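Local coordinates for HTH tetR-type domain-containing protein (Streptomyces coelicolor A3, PDB 3IUV), which is an uncharacterised TetR-family protein that probably binds DNA at regulatory sites as a transcription factor, at residues A[170-173]-A[174-178]; A[11-14]-A[15-19]; A[156-159]-A[160-164]. All coordinates share one frame; numbering follows the deposited sequence.

Contact 1: A[170-173]-A[174-178]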
ATOM      1  N   TYR A 170      -8.669  -2.363 -18.600  1.00 82.27           N
ATOM      2  CA  TYR A 170      -7.562  -3.102 -18.027  1.00 77.06           C
ATOM      3  C   TYR A 170      -7.989  -3.863 -16.780  1.00 66.69           C
ATOM      4  O   TYR A 170      -7.744  -5.071 -16.655  1.00 67.26           O
ATOM      5  CB  TYR A 170      -6.411  -2.133 -17.704  1.00 82.95           C
ATOM      6  CG  TYR A 170      -5.321  -2.714 -16.825  1.00 78.74           C
ATOM      7  CD1 TYR A 170      -5.172  -2.310 -15.493  1.00 65.69           C
ATOM      8  CD2 TYR A 170      -4.445  -3.676 -17.325  1.00 65.34           C
ATOM      9  CE1 TYR A 170      -4.171  -2.847 -14.693  1.00 77.62           C
ATOM     10  CE2 TYR A 170      -3.449  -4.223 -16.531  1.00 68.32           C
ATOM     11  CZ  TYR A 170      -3.305  -3.808 -15.220  1.00 80.68           C
ATOM     12  OH  TYR A 170      -2.296  -4.364 -14.447  1.00 80.80           O
ATOM     13  N   ALA A 171      -8.619  -3.164 -15.847  1.00 65.89           N
ATOM     14  CA  ALA A 171      -8.968  -3.810 -14.595  1.00 69.70           C
ATOM     15  C   ALA A 171      -9.958  -4.919 -14.928  1.00 74.96           C
ATOM     16  O   ALA A 171      -9.826  -6.052 -14.455  1.00 73.40           O
ATOM     17  CB  ALA A 171      -9.546  -2.801 -13.614  1.00 63.98           C
ATOM     18  N   ARG A 172     -10.914  -4.590 -15.794  1.00 68.95           N
ATOM     19  CA  ARG A 172     -11.938  -5.535 -16.199  1.00 78.62           C
ATOM     20  C   ARG A 172     -11.300  -6.821 -16.676  1.00 72.54           C
ATOM     21  O   ARG A 172     -11.624  -7.907 -16.202  1.00 74.68           O
ATOM     22  CB  ARG A 172     -12.801  -4.944 -17.310  1.00 86.93           C
ATOM     23  CG  ARG A 172     -14.283  -5.026 -17.016  1.00 88.14           C
ATOM     24  CD  ARG A 172     -15.019  -5.725 -18.124  1.00110.24           C
ATOM     25  NE  ARG A 172     -14.377  -6.992 -18.452  1.00126.90           N
ATOM     26  CZ  ARG A 172     -14.575  -7.655 -19.585  1.00135.84           C
ATOM     27  NH1 ARG A 172     -15.404  -7.171 -20.506  1.00140.56           N
ATOM     28  NH2 ARG A 172     -13.939  -8.797 -19.800  1.00133.05           N
ATOM     29  N   GLU A 173     -10.385  -6.682 -17.623  1.00 69.32           N
ATOM     30  CA  GLU A 173      -9.606  -7.810 -18.098  1.00 66.81           C
ATOM     31  C   GLU A 173      -8.923  -8.605 -16.966  1.00 60.88           C
ATOM     32  O   GLU A 173      -9.003  -9.829 -16.921  1.00 68.20           O
ATOM     33  CB  GLU A 173      -8.567  -7.325 -19.103  1.00 67.57           C
ATOM     34  CG  GLU A 173      -7.641  -8.410 -19.624  1.00 83.44           C
ATOM     35  CD  GLU A 173      -8.360  -9.438 -20.452  1.00 86.75           C
ATOM     36  OE1 GLU A 173      -7.960 -10.625 -20.417  1.00 79.40           O
ATOM     37  OE2 GLU A 173      -9.340  -9.059 -21.126  1.00100.62           O
ATOM     38  N   VAL A 174      -8.268  -7.905 -16.046  1.00 56.63           N
ATOM     39  CA  VAL A 174      -7.455  -8.555 -15.009  1.00 61.85           C
ATOM     40  C   VAL A 174      -8.346  -9.344 -14.086  1.00 70.79           C
ATOM     41  O   VAL A 174      -8.110 -10.522 -13.800  1.00 77.07           O
ATOM     42  CB  VAL A 174      -6.717  -7.519 -14.134  1.00 63.43           C
ATOM     43  CG1 VAL A 174      -6.021  -8.195 -12.998  1.00 55.75           C
ATOM     44  CG2 VAL A 174      -5.710  -6.704 -14.945  1.00 63.94           C
ATOM     45  N   LEU A 175      -9.372  -8.652 -13.614  1.00 73.50           N
ATOM     46  CA  LEU A 175     -10.379  -9.224 -12.745  1.00 67.25           C
ATOM     47  C   LEU A 175     -11.014 -10.485 -13.344  1.00 64.70           C
ATOM     48  O   LEU A 175     -11.123 -11.523 -12.668  1.00 65.21           O
ATOM     49  CB  LEU A 175     -11.423  -8.158 -12.401  1.00 67.10           C
ATOM     50  CG  LEU A 175     -10.834  -6.943 -11.645  1.00 61.43           C
ATOM     51  CD1 LEU A 175     -11.808  -5.770 -11.543  1.00 64.67           C
ATOM     52  CD2 LEU A 175     -10.370  -7.325 -10.270  1.00 56.73           C
ATOM     53  N   THR A 176     -11.399 -10.415 -14.613  1.00 66.35           N
ATOM     54  CA  THR A 176     -11.991 -11.570 -15.305  1.00 73.94           C
ATOM     55  C   THR A 176     -11.121 -12.828 -15.225  1.00 76.95           C
ATOM     56  O   THR A 176     -11.638 -13.948 -15.139  1.00 77.32           O
ATOM     57  CB  THR A 176     -12.269 -11.259 -16.792  1.00 84.06           C
ATOM     58  OG1 THR A 176     -13.235 -10.204 -16.897  1.00 90.84           O
ATOM     59  CG2 THR A 176     -12.789 -12.502 -17.515  1.00 74.58           C
ATOM     60  N   ARG A 177      -9.802 -12.645 -15.251  1.00 68.81           N
ATOM     61  CA  ARG A 177      -8.889 -13.787 -15.197  1.00 65.31           C
ATOM     62  C   ARG A 177      -8.872 -14.509 -13.860  1.00 68.35           C
ATOM     63  O   ARG A 177      -8.501 -15.675 -13.776  1.00 72.00           O
ATOM     64  CB  ARG A 177      -7.483 -13.336 -15.529  1.00 59.79           C
ATOM     65  CG  ARG A 177      -7.334 -12.891 -16.957  1.00 54.34           C
ATOM     66  CD  ARG A 177      -5.993 -12.249 -17.128  1.00 61.60           C
ATOM     67  NE  ARG A 177      -5.828 -11.664 -18.449  1.00 70.99           N
ATOM     68  CZ  ARG A 177      -4.656 -11.543 -19.074  1.00 73.25           C
ATOM     69  NH1 ARG A 177      -3.537 -11.972 -18.488  1.00 67.88           N
ATOM     70  NH2 ARG A 177      -4.603 -10.989 -20.283  1.00 60.44           N
ATOM     71  N   LEU A 178      -9.243 -13.798 -12.811  1.00 67.57           N
ATOM     72  CA  LEU A 178      -9.246 -14.374 -11.488  1.00 64.61           C
ATOM     73  C   LEU A 178     -10.576 -15.054 -11.267  1.00 75.83           C
ATOM     74  O   LEU A 178     -10.749 -15.807 -10.320  1.00 77.51           O
ATOM     75  CB  LEU A 178      -9.051 -13.277 -10.452  1.00 66.82           C
ATOM     76  CG  LEU A 178      -7.811 -12.440 -10.755  1.00 76.70           C
ATOM     77  CD1 LEU A 178      -7.891 -11.087 -10.067  1.00 73.10           C
ATOM     78  CD2 LEU A 178      -6.568 -13.210 -10.344  1.00 77.73           C
TER
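Glu173 and Arg177, one helical turn apart, form a salt bridge in which OE1 of Glu173 receives NE of Arg177 at 3.1 Å. The bond is fairly straight (162° at the hydrogen) and uses the anti lone pair of OE1, which lies at the edge of the guanidinium and in its plane. A weaker bond from Arg177 NH2 reaches the same oxygen, and the carboxylate stands almost perpendicular to the guanidinium. Glu173 has CG anti to its backbone N (chi1 177°) and then bends at chi2, which carries OE1 forward along the helix to the extended arginine. A methionine in place of Arg177 would probably leave the Glu173 carboxylate without its charged mate and Thr144 of the second subunit without the hydrogen bond that NH1 gives to its OG1.

On another side of the helix Thr176 donates twice to Arg172 O, from opposite faces of the carbonyl plane: its backbone N at 3.0 Å and its OG1 at 2.9 Å. With OG1 beside its own backbone N (chi1 -63°), the hydroxyl can bend back to that carbonyl; it also hydrogen-bonds Ser87 OG, and only a weak bond comes from Arg172 NH2. Leu175 N meets Ala171 O at 2.8 Å.

Packing is led by Val174, whose CG2 sits over one face of the Tyr170 ring, 3.9 Å from the centroid, in a CH-pi contact. Leu175 CD1 lies 4.3 Å from Ala171 CB. Leu175 turns to helices 86-98 and 142-161, while Val174 meets Val151 of helix 142-161 and Ala147 of the second subunit. Tyr170 makes a cation-pi contact with Arg146 of that subunit, so helix 168-178 is wedged between its own core and the dimer partner.

Contact 2: A[11-14]-A[15-19]; sequences RRQR and IIDAA
Arg12 lays one face of its guanidinium against the end of Ile16, with CD1 of the isoleucine 3.7 Å from NH1 and nearer the rim of the flat group than its middle. Ile16 CG1 is anti to its own carbonyl carbon (chi1 -67°), which carries CD1 back along the helix toward the arginine. Arg11 makes a looser apolar contact one position earlier, its CD methylene 4.0 Å from Ile15 CD1.

The polar pair is Gln13 and Asp17. NE2 of the glutamine donates to OD2 at 3.2 Å; the acceptor lies close to the amide plane, but the amide approaches from above the carboxylate, and the two planes are 57° apart. Gln64 on helix 54-73 ties both ends down, its OE1 accepting from Gln13 NE2 and its NE2 donating to Asp17 OD1.

These residues form the opening turns of helix 11-24, the first helix of the TetR-type DNA-binding domain, which packs against the predicted helix-turn-helix of residues 32-51. Ile15 reaches His50 and Phe51, Ala18 meets Ala40, and Ile16 faces Ala60 and Gln64 of helix 54-73. Arg14 NH2 donates to Ala40 O at the end of helix 33-40, linking the two helices by a polar bond as well.

The backbone bonds run unbroken alongside, Asp17 N meeting Gln13 O at 2.8 Å, with Ile16 N bonded to Arg12 O and Ala18 N to Arg14 O.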
ATOM      1  N   ARG A  11     -20.749  19.273  14.538  1.00122.04           N
ATOM      2  CA  ARG A  11     -19.586  19.718  15.256  1.00112.58           C
ATOM      3  C   ARG A  11     -18.477  18.712  14.980  1.00101.75           C
ATOM      4  O   ARG A  11     -17.415  19.072  14.477  1.00 94.29           O
ATOM      5  CB  ARG A  11     -19.875  19.780  16.746  1.00112.24           C
ATOM      6  CG  ARG A  11     -18.696  19.340  17.592  1.00118.70           C
ATOM      7  CD  ARG A  11     -17.660  20.429  17.780  1.00116.29           C
ATOM      8  NE  ARG A  11     -17.690  21.422  16.714  1.00106.00           N
ATOM      9  CZ  ARG A  11     -18.027  22.695  16.892  1.00103.64           C
ATOM     10  NH1 ARG A  11     -18.351  23.151  18.098  1.00 88.57           N
ATOM     11  NH2 ARG A  11     -18.020  23.523  15.861  1.00115.42           N
ATOM     12  N   ARG A  12     -18.750  17.442  15.282  1.00 96.95           N
ATOM     13  CA  ARG A  12     -17.722  16.402  15.226  1.00 92.88           C
ATOM     14  C   ARG A  12     -17.336  16.018  13.793  1.00 92.41           C
ATOM     15  O   ARG A  12     -16.240  15.512  13.535  1.00 80.80           O
ATOM     16  CB  ARG A  12     -18.145  15.174  16.047  1.00 92.75           C
ATOM     17  CG  ARG A  12     -18.817  14.047  15.278  1.00 86.80           C
ATOM     18  CD  ARG A  12     -18.618  12.682  15.985  1.00 92.84           C
ATOM     19  NE  ARG A  12     -18.494  11.584  15.013  1.00103.42           N
ATOM     20  CZ  ARG A  12     -17.785  10.468  15.196  1.00 87.06           C
ATOM     21  NH1 ARG A  12     -17.742   9.544  14.246  1.00 77.73           N
ATOM     22  NH2 ARG A  12     -17.118  10.270  16.322  1.00 82.21           N
ATOM     23  N   GLN A  13     -18.243  16.270  12.860  1.00 90.74           N
ATOM     24  CA  GLN A  13     -17.966  16.035  11.464  1.00 82.42           C
ATOM     25  C   GLN A  13     -16.938  17.038  10.961  1.00 92.71           C
ATOM     26  O   GLN A  13     -15.950  16.674  10.300  1.00 93.63           O
ATOM     27  CB  GLN A  13     -19.253  16.188  10.663  1.00100.95           C
ATOM     28  CG  GLN A  13     -19.119  15.769   9.209  1.00104.45           C
ATOM     29  CD  GLN A  13     -18.708  14.322   9.077  1.00 93.84           C
ATOM     30  OE1 GLN A  13     -19.209  13.446   9.798  1.00 87.18           O
ATOM     31  NE2 GLN A  13     -17.786  14.058   8.160  1.00 92.35           N
ATOM     32  N   ARG A  14     -17.192  18.310  11.258  1.00 95.40           N
ATOM     33  CA  ARG A  14     -16.292  19.376  10.856  1.00 94.42           C
ATOM     34  C   ARG A  14     -14.915  18.999  11.308  1.00 97.53           C
ATOM     35  O   ARG A  14     -13.939  19.179  10.575  1.00110.59           O
ATOM     36  CB  ARG A  14     -16.684  20.694  11.512  1.00 98.12           C
ATOM     37  CG  ARG A  14     -17.838  21.409  10.844  1.00104.18           C
ATOM     38  CD  ARG A  14     -18.195  22.647  11.633  1.00114.31           C
ATOM     39  NE  ARG A  14     -16.997  23.343  12.099  1.00116.48           N
ATOM     40  CZ  ARG A  14     -17.021  24.441  12.846  1.00121.04           C
ATOM     41  NH1 ARG A  14     -18.183  24.962  13.207  1.00119.98           N
ATOM     42  NH2 ARG A  14     -15.890  25.021  13.235  1.00125.11           N
ATOM     43  N   ILE A  15     -14.848  18.465  12.526  1.00 83.93           N
ATOM     44  CA  ILE A  15     -13.578  18.041  13.110  1.00 91.16           C
ATOM     45  C   ILE A  15     -12.907  16.926  12.283  1.00 94.93           C
ATOM     46  O   ILE A  15     -11.774  17.091  11.810  1.00 95.12           O
ATOM     47  CB  ILE A  15     -13.732  17.659  14.612  1.00 75.00           C
ATOM     48  CG1 ILE A  15     -13.944  18.929  15.462  1.00 69.66           C
ATOM     49  CG2 ILE A  15     -12.530  16.820  15.113  1.00 66.78           C
ATOM     50  CD1 ILE A  15     -14.158  18.682  16.933  1.00 57.18           C
ATOM     51  N   ILE A  16     -13.611  15.813  12.092  1.00 91.32           N
ATOM     52  CA  ILE A  16     -13.094  14.688  11.319  1.00 88.90           C
ATOM     53  C   ILE A  16     -12.651  15.104   9.923  1.00 99.03           C
ATOM     54  O   ILE A  16     -11.586  14.697   9.438  1.00 99.09           O
ATOM     55  CB  ILE A  16     -14.153  13.608  11.188  1.00 92.31           C
ATOM     56  CG1 ILE A  16     -14.430  13.009  12.570  1.00 97.01           C
ATOM     57  CG2 ILE A  16     -13.701  12.550  10.199  1.00 88.45           C
ATOM     58  CD1 ILE A  16     -15.555  12.011  12.585  1.00 90.70           C
ATOM     59  N   ASP A  17     -13.480  15.916   9.277  1.00 98.87           N
ATOM     60  CA  ASP A  17     -13.190  16.378   7.928  1.00 95.48           C
ATOM     61  C   ASP A  17     -11.905  17.163   7.925  1.00 95.23           C
ATOM     62  O   ASP A  17     -11.077  17.024   7.037  1.00 99.89           O
ATOM     63  CB  ASP A  17     -14.334  17.243   7.417  1.00100.44           C
ATOM     64  CG  ASP A  17     -15.543  16.417   7.008  1.00107.73           C
ATOM     65  OD1 ASP A  17     -15.350  15.309   6.457  1.00108.99           O
ATOM     66  OD2 ASP A  17     -16.683  16.869   7.236  1.00108.52           O
ATOM     67  N   ALA A  18     -11.745  17.993   8.942  1.00101.67           N
ATOM     68  CA  ALA A  18     -10.539  18.780   9.094  1.00104.52           C
ATOM     69  C   ALA A  18      -9.333  17.875   9.299  1.00 98.63           C
ATOM     70  O   ALA A  18      -8.284  18.097   8.701  1.00106.77           O
ATOM     71  CB  ALA A  18     -10.695  19.762  10.256  1.00111.09           C
ATOM     72  N   ALA A  19      -9.486  16.859  10.145  1.00 89.38           N
ATOM     73  CA  ALA A  19      -8.421  15.896  10.372  1.00 96.08           C
ATOM     74  C   ALA A  19      -8.060  15.350   9.012  1.00 98.38           C
ATOM     75  O   ALA A  19      -6.885  15.268   8.636  1.00 92.81           O
ATOM     76  CB  ALA A  19      -8.905  14.777  11.259  1.00100.80           C
TER

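Contact 3: A[156-159]-A[160-164]; sequences CLQV and LLTDT
In the all-helical C-terminal domain of this TetR-family protein, Leu157 and Leu161 meet one turn apart in the last part of helix 142-161. CD2 of Leu157 lies 3.7 Å from CD1 of Leu161, and the other methyl of Leu157, CD1, is close to the same atom. Leu161 has CG beside its backbone N and anti to the carbonyl carbon (chi1 -67°), an orientation that sends its branched end back toward Leu157. Both leucines also face the second subunit, Leu157 packing on Asp153 and Leu161 on Tyr112 of that chain.

The carbonyl of Leu157 takes two donors. Leu157 O accepts from Leu161 N at 3.0 Å, in a nearly straight bond of 173°, and from Leu160 N at 2.7 Å; the two donors come from opposite faces of the carbonyl plane. Leu160 N also keeps a weak bond to Cys156 O, so the helical pattern is mixed here, with a three-residue and a four-residue step ending on the same N-H. The side chain of Leu160 leans over Cys156 O, its CG 3.6 Å away, and carries on to Val105 and Tyr109 of helix 103-117, where Cys156 also packs.

On a more exposed side of the helix, Gln158, bent at chi2, crosses Thr162 with its amide NE2 beside the CG2 methyl. Asp163, which packs on Leu121 of the second subunit, then takes a positive phi of 53°, and the chain turns away from the helix direction. That turn returns Thr164 to the side of Val159: Thr164 O lies 3.4 Å from Val159 CG1, and Thr164 CG2 is 3.9 Å from Val159 CA.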
ATOM      1  N   CYS A 156      -5.333  -0.295  -7.439  1.00 68.57           N
ATOM      2  CA  CYS A 156      -5.434   1.044  -6.868  1.00 77.05           C
ATOM      3  C   CYS A 156      -4.060   1.573  -6.543  1.00 88.50           C
ATOM      4  O   CYS A 156      -3.715   2.710  -6.893  1.00 93.30           O
ATOM      5  CB  CYS A 156      -6.294   1.063  -5.615  1.00 65.42           C
ATOM      6  SG  CYS A 156      -7.990   0.609  -5.946  1.00103.51           S
ATOM      7  N   LEU A 157      -3.271   0.741  -5.876  1.00 82.63           N
ATOM      8  CA  LEU A 157      -1.933   1.147  -5.490  1.00 86.88           C
ATOM      9  C   LEU A 157      -1.228   1.755  -6.694  1.00 84.32           C
ATOM     10  O   LEU A 157      -0.988   2.950  -6.731  1.00 90.67           O
ATOM     11  CB  LEU A 157      -1.149  -0.043  -4.958  1.00 82.20           C
ATOM     12  CG  LEU A 157      -0.689   0.193  -3.524  1.00 79.36           C
ATOM     13  CD1 LEU A 157       0.553  -0.606  -3.207  1.00 76.14           C
ATOM     14  CD2 LEU A 157      -0.465   1.681  -3.291  1.00 67.84           C
ATOM     15  N   GLN A 158      -0.934   0.920  -7.685  1.00 78.30           N
ATOM     16  CA  GLN A 158      -0.346   1.357  -8.946  1.00 83.51           C
ATOM     17  C   GLN A 158      -0.825   2.704  -9.447  1.00 85.42           C
ATOM     18  O   GLN A 158      -0.024   3.543  -9.843  1.00 86.99           O
ATOM     19  CB  GLN A 158      -0.592   0.312 -10.032  1.00 79.01           C
ATOM     20  CG  GLN A 158       0.231  -0.942  -9.818  1.00 99.02           C
ATOM     21  CD  GLN A 158       1.727  -0.639  -9.681  1.00105.79           C
ATOM     22  OE1 GLN A 158       2.381  -1.064  -8.722  1.00108.50           O
ATOM     23  NE2 GLN A 158       2.265   0.104 -10.640  1.00103.92           N
ATOM     24  N   VAL A 159      -2.134   2.904  -9.452  1.00 81.49           N
ATOM     25  CA  VAL A 159      -2.687   4.137  -9.992  1.00 88.50           C
ATOM     26  C   VAL A 159      -2.217   5.395  -9.215  1.00 95.77           C
ATOM     27  O   VAL A 159      -2.172   6.495  -9.756  1.00 91.27           O
ATOM     28  CB  VAL A 159      -4.224   4.067 -10.075  1.00 79.72           C
ATOM     29  CG1 VAL A 159      -4.814   5.453 -10.278  1.00 75.62           C
ATOM     30  CG2 VAL A 159      -4.649   3.126 -11.196  1.00 77.32           C
ATOM     31  N   LEU A 160      -1.835   5.223  -7.958  1.00 89.53           N
ATOM     32  CA  LEU A 160      -1.420   6.358  -7.152  1.00 94.26           C
ATOM     33  C   LEU A 160       0.093   6.482  -7.116  1.00105.64           C
ATOM     34  O   LEU A 160       0.651   7.581  -7.248  1.00104.78           O
ATOM     35  CB  LEU A 160      -1.986   6.231  -5.738  1.00 89.32           C
ATOM     36  CG  LEU A 160      -3.512   6.084  -5.697  1.00101.22           C
ATOM     37  CD1 LEU A 160      -4.004   5.663  -4.305  1.00101.23           C
ATOM     38  CD2 LEU A 160      -4.210   7.364  -6.172  1.00103.27           C
ATOM     39  N   LEU A 161       0.746   5.340  -6.936  1.00113.74           N
ATOM     40  CA  LEU A 161       2.199   5.286  -6.873  1.00120.49           C
ATOM     41  C   LEU A 161       2.814   5.674  -8.222  1.00110.24           C
ATOM     42  O   LEU A 161       3.848   6.345  -8.271  1.00 95.11           O
ATOM     43  CB  LEU A 161       2.674   3.898  -6.404  1.00122.46           C
ATOM     44  CG  LEU A 161       2.351   3.473  -4.956  1.00120.54           C
ATOM     45  CD1 LEU A 161       2.918   2.087  -4.642  1.00124.55           C
ATOM     46  CD2 LEU A 161       2.850   4.487  -3.926  1.00116.77           C
ATOM     47  N   THR A 162       2.163   5.261  -9.309  1.00121.28           N
ATOM     48  CA  THR A 162       2.598   5.612 -10.668  1.00134.04           C
ATOM     49  C   THR A 162       1.917   6.889 -11.168  1.00138.12           C
ATOM     50  O   THR A 162       2.243   7.404 -12.238  1.00136.40           O
ATOM     51  CB  THR A 162       2.364   4.454 -11.686  1.00 97.00           C
ATOM     52  OG1 THR A 162       0.967   4.129 -11.766  1.00 94.10           O
ATOM     53  CG2 THR A 162       3.152   3.210 -11.283  1.00 78.34           C
ATOM     54  N   ASP A 163       0.964   7.374 -10.379  1.00140.92           N
ATOM     55  CA  ASP A 163       0.175   8.563 -10.702  1.00141.28           C
ATOM     56  C   ASP A 163      -0.505   8.536 -12.079  1.00139.88           C
ATOM     57  O   ASP A 163      -0.934   9.574 -12.584  1.00145.37           O
ATOM     58  CB  ASP A 163       1.011   9.835 -10.546  1.00144.23           C
ATOM     59  CG  ASP A 163       0.182  11.013 -10.070  1.00147.75           C
ATOM     60  OD1 ASP A 163      -0.127  11.070  -8.862  1.00148.08           O
ATOM     61  OD2 ASP A 163      -0.171  11.873 -10.902  1.00150.49           O
ATOM     62  N   THR A 164      -0.612   7.346 -12.665  1.00132.96           N
ATOM     63  CA  THR A 164      -1.257   7.151 -13.961  1.00123.39           C
ATOM     64  C   THR A 164      -2.782   7.284 -13.828  1.00120.85           C
ATOM     65  O   THR A 164      -3.302   7.285 -12.716  1.00120.93           O
ATOM     66  CB  THR A 164      -0.894   5.759 -14.517  1.00122.11           C
ATOM     67  OG1 THR A 164      -1.425   5.602 -15.836  1.00126.43           O
ATOM     68  CG2 THR A 164      -1.445   4.656 -13.615  1.00124.98           C
TER

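How the contacts relate
Contacts 1 and 3 belong to consecutive helices of the C-terminal domain, 168-178 and 142-161, and both touch the second subunit; their centres are 17 Å apart. Contact 2 lies on helix 11-24 of the DNA-binding domain, 38 Å from contact 1 between centres and across the middle of the chain, and meets no other subunit. All three are partly buried, with three buried residues each among those that touch. The chemistry differs: contact 1 pairs charges and sends polar groups to the partner chain, contact 2 links its polar groups to neighbouring helices of its own chain, and contact 3 is mainly apolar, ending in a turn that is largely exposed but touches the second subunit.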